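Local coordinates for protein oxidoreductase, zinc-binding dehydrogenase family (Myxococcus xanthus, PDB 5K1S) that acts as a medium-chain, zinc-binding reductase in an alternative pathway for making isovaleryl coenzyme A, at residues A[188-193]-A[266-271]. Numbering follows the deposited sequence.
Sequences LITGAS and DQTLKS
The hydroxyl oxygen OG1 of T190 is held by several groups, OE2 of E258 and the backbone N-H groups of I259 and V260, while OG1 of T268 bonds to the other carboxylate oxygen of E258, OE1, and to the carbonyl O of T264, one turn back along its own helix. The T190–T268 contact illustrates how a Rossmann-type domain ties its central parallel sheet to a covering helix: T190 ends strand 186-190, T268 belongs to helix 262-270, and E258 ends the neighbouring strand 253-258, its carboxylate bridging the two buried threonines.

The threonines do not bond to each other; they meet by van der Waals contact of a methyl with a hydroxyl oxygen. With chi1 of T190 at 67°, OG1 sits between the backbone N and carbonyl carbon, and the methyl CG2 is left to approach T268. The two side chains cross at about a right angle, CG2 of T190 lying 3.9 Å from OG1 of T268.

L188, two residues earlier on the strand, extends the packing along the helix. Its CG is anti to the backbone N (chi1 175°), and the branch CD2 does the touching, 4.3 Å from CG2 of T268, with F240 of helix 240-247 adjoining both residues. The intervening I189 packs instead on helix 195-206, so the sheet is covered on both faces; beyond T190 the chain enters the glycine-containing turn that leads into that helix, as in nucleotide-binding Rossmann folds.

On the exposed flank of helix 262-270, NZ of K270 forms a salt bridge of 2.8 Å with OD2 of D266, reached on the syn side. At the far end of the buried contact, CD2 of L188 lies 3.8 Å from OG of S271.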
loop_
_atom_site.group_PDB
_atom_site.type_symbol
_atom_site.label_atom_id
_atom_site.label_comp_id
_atom_site.label_asym_id
_atom_site.label_seq_id
_atom_site.Cartn_x
_atom_site.Cartn_y
_atom_site.Cartn_z
ATOM N N LEU A 188 -6.435 13.755 -3.768
ATOM C CA LEU A 188 -6.004 14.530 -2.614
ATOM C C LEU A 188 -4.483 14.582 -2.595
ATOM O O LEU A 188 -3.823 13.544 -2.713
ATOM C CB LEU A 188 -6.529 13.917 -1.314
ATOM C CG LEU A 188 -6.055 14.578 -0.017
ATOM C CD1 LEU A 188 -6.523 16.024 0.053
ATOM C CD2 LEU A 188 -6.543 13.794 1.188
ATOM N N ILE A 189 -3.932 15.783 -2.453
ATOM C CA ILE A 189 -2.488 15.984 -2.430
ATOM C C ILE A 189 -2.143 16.775 -1.178
ATOM O O ILE A 189 -2.680 17.868 -0.962
ATOM C CB ILE A 189 -1.984 16.716 -3.687
ATOM C CG1 ILE A 189 -2.390 15.947 -4.950
ATOM C CG2 ILE A 189 -0.467 16.888 -3.625
ATOM C CD1 ILE A 189 -2.060 16.664 -6.249
ATOM N N THR A 190 -1.258 16.223 -0.356
ATOM C CA THR A 190 -0.701 16.930 0.786
ATOM C C THR A 190 0.649 17.527 0.405
ATOM O O THR A 190 1.309 17.079 -0.536
ATOM C CB THR A 190 -0.542 15.997 1.989
ATOM O OG1 THR A 190 0.453 15.006 1.705
ATOM C CG2 THR A 190 -1.862 15.308 2.311
ATOM N N GLY A 191 1.052 18.549 1.151
ATOM C CA GLY A 191 2.277 19.262 0.811
ATOM C C GLY A 191 2.302 19.728 -0.626
ATOM O O GLY A 191 3.361 19.729 -1.266
ATOM N N ALA A 192 1.143 20.126 -1.156
ATOM C CA ALA A 192 1.053 20.485 -2.565
ATOM C C ALA A 192 1.966 21.653 -2.912
ATOM O O ALA A 192 2.402 21.778 -4.063
ATOM C CB ALA A 192 -0.394 20.820 -2.926
ATOM N N SER A 193 2.267 22.518 -1.941
ATOM C CA SER A 193 3.104 23.682 -2.201
ATOM C C SER A 193 4.558 23.319 -2.479
ATOM O O SER A 193 5.320 24.186 -2.919
ATOM C CB SER A 193 3.033 24.647 -1.017
ATOM O OG SER A 193 3.373 23.994 0.193
ATOM N N ASP A 266 -3.038 10.397 9.308
ATOM C CA ASP A 266 -4.262 9.964 9.978
ATOM C C ASP A 266 -5.491 10.650 9.391
ATOM O O ASP A 266 -6.550 10.026 9.253
ATOM C CB ASP A 266 -4.159 10.237 11.478
ATOM C CG ASP A 266 -5.335 9.677 12.253
ATOM O OD1 ASP A 266 -5.375 8.447 12.464
ATOM O OD2 ASP A 266 -6.216 10.468 12.654
ATOM N N GLN A 267 -5.372 11.931 9.039
ATOM C CA GLN A 267 -6.492 12.638 8.422
ATOM C C GLN A 267 -6.692 12.201 6.977
ATOM O O GLN A 267 -7.832 12.110 6.504
ATOM C CB GLN A 267 -6.262 14.146 8.498
ATOM C CG GLN A 267 -6.351 14.719 9.899
ATOM C CD GLN A 267 -7.757 14.672 10.458
ATOM O OE1 GLN A 267 -8.559 15.579 10.227
ATOM N NE2 GLN A 267 -8.067 13.613 11.196
ATOM N N THR A 268 -5.598 11.938 6.255
ATOM C CA THR A 268 -5.707 11.463 4.880
ATOM C C THR A 268 -6.588 10.223 4.805
ATOM O O THR A 268 -7.512 10.152 3.988
ATOM C CB THR A 268 -4.315 11.168 4.309
ATOM O OG1 THR A 268 -3.575 12.388 4.183
ATOM C CG2 THR A 268 -4.412 10.501 2.936
ATOM N N LEU A 269 -6.309 9.231 5.653
ATOM C CA LEU A 269 -7.107 8.008 5.662
ATOM C C LEU A 269 -8.587 8.321 5.840
ATOM O O LEU A 269 -9.425 7.905 5.032
ATOM C CB LEU A 269 -6.622 7.077 6.772
ATOM C CG LEU A 269 -5.228 6.476 6.602
ATOM C CD1 LEU A 269 -4.804 5.774 7.880
ATOM C CD2 LEU A 269 -5.200 5.509 5.427
ATOM N N LYS A 270 -8.928 9.058 6.900
ATOM C CA LYS A 270 -10.319 9.421 7.143
ATOM C C LYS A 270 -10.933 10.154 5.960
ATOM O O LYS A 270 -12.161 10.170 5.821
ATOM C CB LYS A 270 -10.418 10.285 8.400
ATOM C CG LYS A 270 -9.916 9.599 9.658
ATOM C CD LYS A 270 -9.759 10.582 10.802
ATOM C CE LYS A 270 -9.178 9.910 12.032
ATOM N NZ LYS A 270 -8.898 10.885 13.120
ATOM N N SER A 271 -10.109 10.756 5.107
ATOM C CA SER A 271 -10.581 11.494 3.946
ATOM C C SER A 271 -10.786 10.610 2.722
ATOM O O SER A 271 -11.230 11.113 1.684
ATOM C CB SER A 271 -9.591 12.614 3.613
ATOM O OG SER A 271 -10.073 13.428 2.561
#